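Local coordinates for Lin1840 protein (Listeria innocua serovar 6a, PDB 4ZOD) that probably hydrolyses terminal, non-reducing beta-D-glucosyl residues to release beta-D-glucose, as a beta-glucosidase of glycosyl hydrolase family 3, at residues A187-H192 / L233-F238. The protein carries 1 engineered substitution. Numbering follows the deposited sequence.
Sequences AACVKH and LVMTAF. With BGC (beta-D-glucopyranose), chain L.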
# COMPACT_ATOMS: atom_id res chain seq x y z
N ALA B 187 14.67 -11.67 30.55
CA ALA B 187 13.29 -11.58 30.02
C ALA B 187 13.28 -11.00 28.60
O ALA B 187 13.93 -9.99 28.34
CB ALA B 187 12.41 -10.77 30.95
N ALA B 188 12.54 -11.65 27.69
CA ALA B 188 12.26 -11.09 26.34
C ALA B 188 10.96 -10.29 26.37
O ALA B 188 10.10 -10.54 27.21
CB ALA B 188 12.20 -12.20 25.33
N CYS B 189 10.85 -9.29 25.51
CA CYS B 189 9.66 -8.47 25.38
C CYS B 189 9.30 -8.42 23.91
O CYS B 189 10.04 -7.80 23.15
CB CYS B 189 9.93 -7.07 25.85
SG CYS B 189 8.55 -5.94 25.52
N VAL B 190 8.23 -9.14 23.50
CA VAL B 190 7.80 -9.20 22.11
C VAL B 190 7.36 -7.78 21.68
O VAL B 190 6.60 -7.07 22.40
CB VAL B 190 6.63 -10.20 21.96
CG1 VAL B 190 5.88 -10.00 20.66
CG2 VAL B 190 7.14 -11.63 22.03
N LYS B 191 7.82 -7.35 20.51
CA LYS B 191 7.31 -6.09 19.94
C LYS B 191 7.13 -6.14 18.44
O LYS B 191 7.63 -7.07 17.83
CB LYS B 191 8.21 -4.96 20.29
CG LYS B 191 9.57 -5.02 19.63
CD LYS B 191 10.58 -4.10 20.34
CE LYS B 191 11.74 -3.77 19.43
NZ LYS B 191 12.88 -3.05 20.03
N HIS B 192 6.41 -5.20 17.81
CA HIS B 192 5.55 -4.19 18.43
C HIS B 192 4.08 -4.55 18.13
O HIS B 192 3.66 -4.68 16.95
CB HIS B 192 5.81 -2.81 17.81
CG HIS B 192 7.25 -2.41 17.76
ND1 HIS B 192 8.11 -2.89 16.81
CD2 HIS B 192 8.00 -1.63 18.58
CE1 HIS B 192 9.31 -2.39 17.00
NE2 HIS B 192 9.27 -1.62 18.06
N LEU B 233 7.27 -10.30 28.48
CA LEU B 233 6.63 -9.00 28.20
C LEU B 233 6.16 -8.83 26.74
O LEU B 233 6.57 -9.54 25.82
CB LEU B 233 7.54 -7.81 28.53
CG LEU B 233 8.01 -7.62 29.96
CD1 LEU B 233 9.21 -8.52 30.27
CD2 LEU B 233 8.36 -6.15 30.17
N VAL B 234 5.31 -7.84 26.57
CA VAL B 234 4.89 -7.38 25.25
C VAL B 234 4.90 -5.85 25.25
O VAL B 234 4.64 -5.26 26.27
CB VAL B 234 3.50 -7.93 24.91
CG1 VAL B 234 3.02 -7.42 23.57
CG2 VAL B 234 3.57 -9.44 24.82
N MET B 235 5.29 -5.25 24.12
CA MET B 235 5.29 -3.78 23.95
C MET B 235 4.25 -3.38 22.89
O MET B 235 4.12 -4.05 21.89
CB MET B 235 6.69 -3.30 23.54
CG MET B 235 6.82 -1.80 23.18
SD MET B 235 8.47 -1.37 22.52
CE MET B 235 9.54 -1.88 23.88
N THR B 236 3.51 -2.29 23.15
CA THR B 236 2.57 -1.79 22.20
C THR B 236 3.30 -1.20 20.98
O THR B 236 4.51 -0.87 21.04
CB THR B 236 1.65 -0.71 22.82
OG1 THR B 236 2.37 0.49 23.08
CG2 THR B 236 0.95 -1.20 24.12
N ALA B 237 2.52 -1.01 19.90
CA ALA B 237 3.00 -0.38 18.70
C ALA B 237 2.61 1.09 18.64
O ALA B 237 1.58 1.50 19.18
CB ALA B 237 2.41 -1.11 17.52
N PHE B 238 3.38 1.87 17.89
CA PHE B 238 3.07 3.27 17.57
C PHE B 238 1.86 3.55 16.67
O PHE B 238 1.24 4.64 16.76
CB PHE B 238 4.29 3.92 16.92
CG PHE B 238 5.43 4.23 17.89
CD1 PHE B 238 5.20 4.99 19.03
CD2 PHE B 238 6.74 3.89 17.57
CE1 PHE B 238 6.24 5.35 19.90
CE2 PHE B 238 7.78 4.25 18.40
CZ PHE B 238 7.53 4.96 19.59
C2 BGC L . 11.24 1.83 19.63
C3 BGC L . 11.36 0.54 20.39
C4 BGC L . 12.49 0.65 21.44
C5 BGC L . 12.23 1.85 22.32
C6 BGC L . 13.12 2.12 23.56
C1 BGC L . 11.23 3.02 20.58
O1 BGC L . 11.35 4.17 19.79
O2 BGC L . 10.06 1.81 18.82
O3 BGC L . 11.45 -0.55 19.45
O4 BGC L . 12.50 -0.53 22.21
O5 BGC L . 12.35 2.96 21.46
O6 BGC L . 14.49 2.14 23.16
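Val-190 lies between Leu-233 and Met-235 in a parallel strand pair of the TIM-barrel-like N-terminal domain. Val-190 N donates to Leu-233 O (2.9 Å) and Val-190 O accepts Met-235 N (2.8 Å). Leu-233 N adds a third bond, to Ala-188 O.

Apolar contacts flank this ladder. On one face Cys-189 CB meets Leu-233 CB at 3.7 Å. With chi1 at 173°, Cys-189 SG swings over the neighbouring strand and touches Met-235 CB. On the other face Val-190 and Val-234 pack loosely together and meet helix 221-228.

Met-235 runs alongside Lys-191 and His-192. Met-235 SD approaches the His-192 ring obliquely and lies 4.0 Å from His-192 CD2, and Met-235 CE reaches the bound glucose. The peptide bond before His-192 is cis. This lets the consecutive side chains of Lys-191 and His-192 both reach the sugar, where a regular strand would alternate them. Lys-191 CG sits over the centre of the His-192 ring face.

Both polar ends converge on glucose O3: Lys-191 NZ donates at 2.9 Å and His-192 NE2 shares a hydrogen bond at 2.8 Å. NZ also bonds Phe-135 O, and His-192 ND1 bonds Asp-140. Asp-91, Arg-149, Asp-270 and Glu-473 also hydrogen-bond the sugar.

Two buried groups thus fix one glucose hydroxyl, while Met-235 offers an apolar side. The Asp-140 bond helps hold the imidazole's rotation, with NE2 facing O3. These strand ends line a glucose pocket, consistent with a substrate-binding subsite of a family 3 beta-glucosidase.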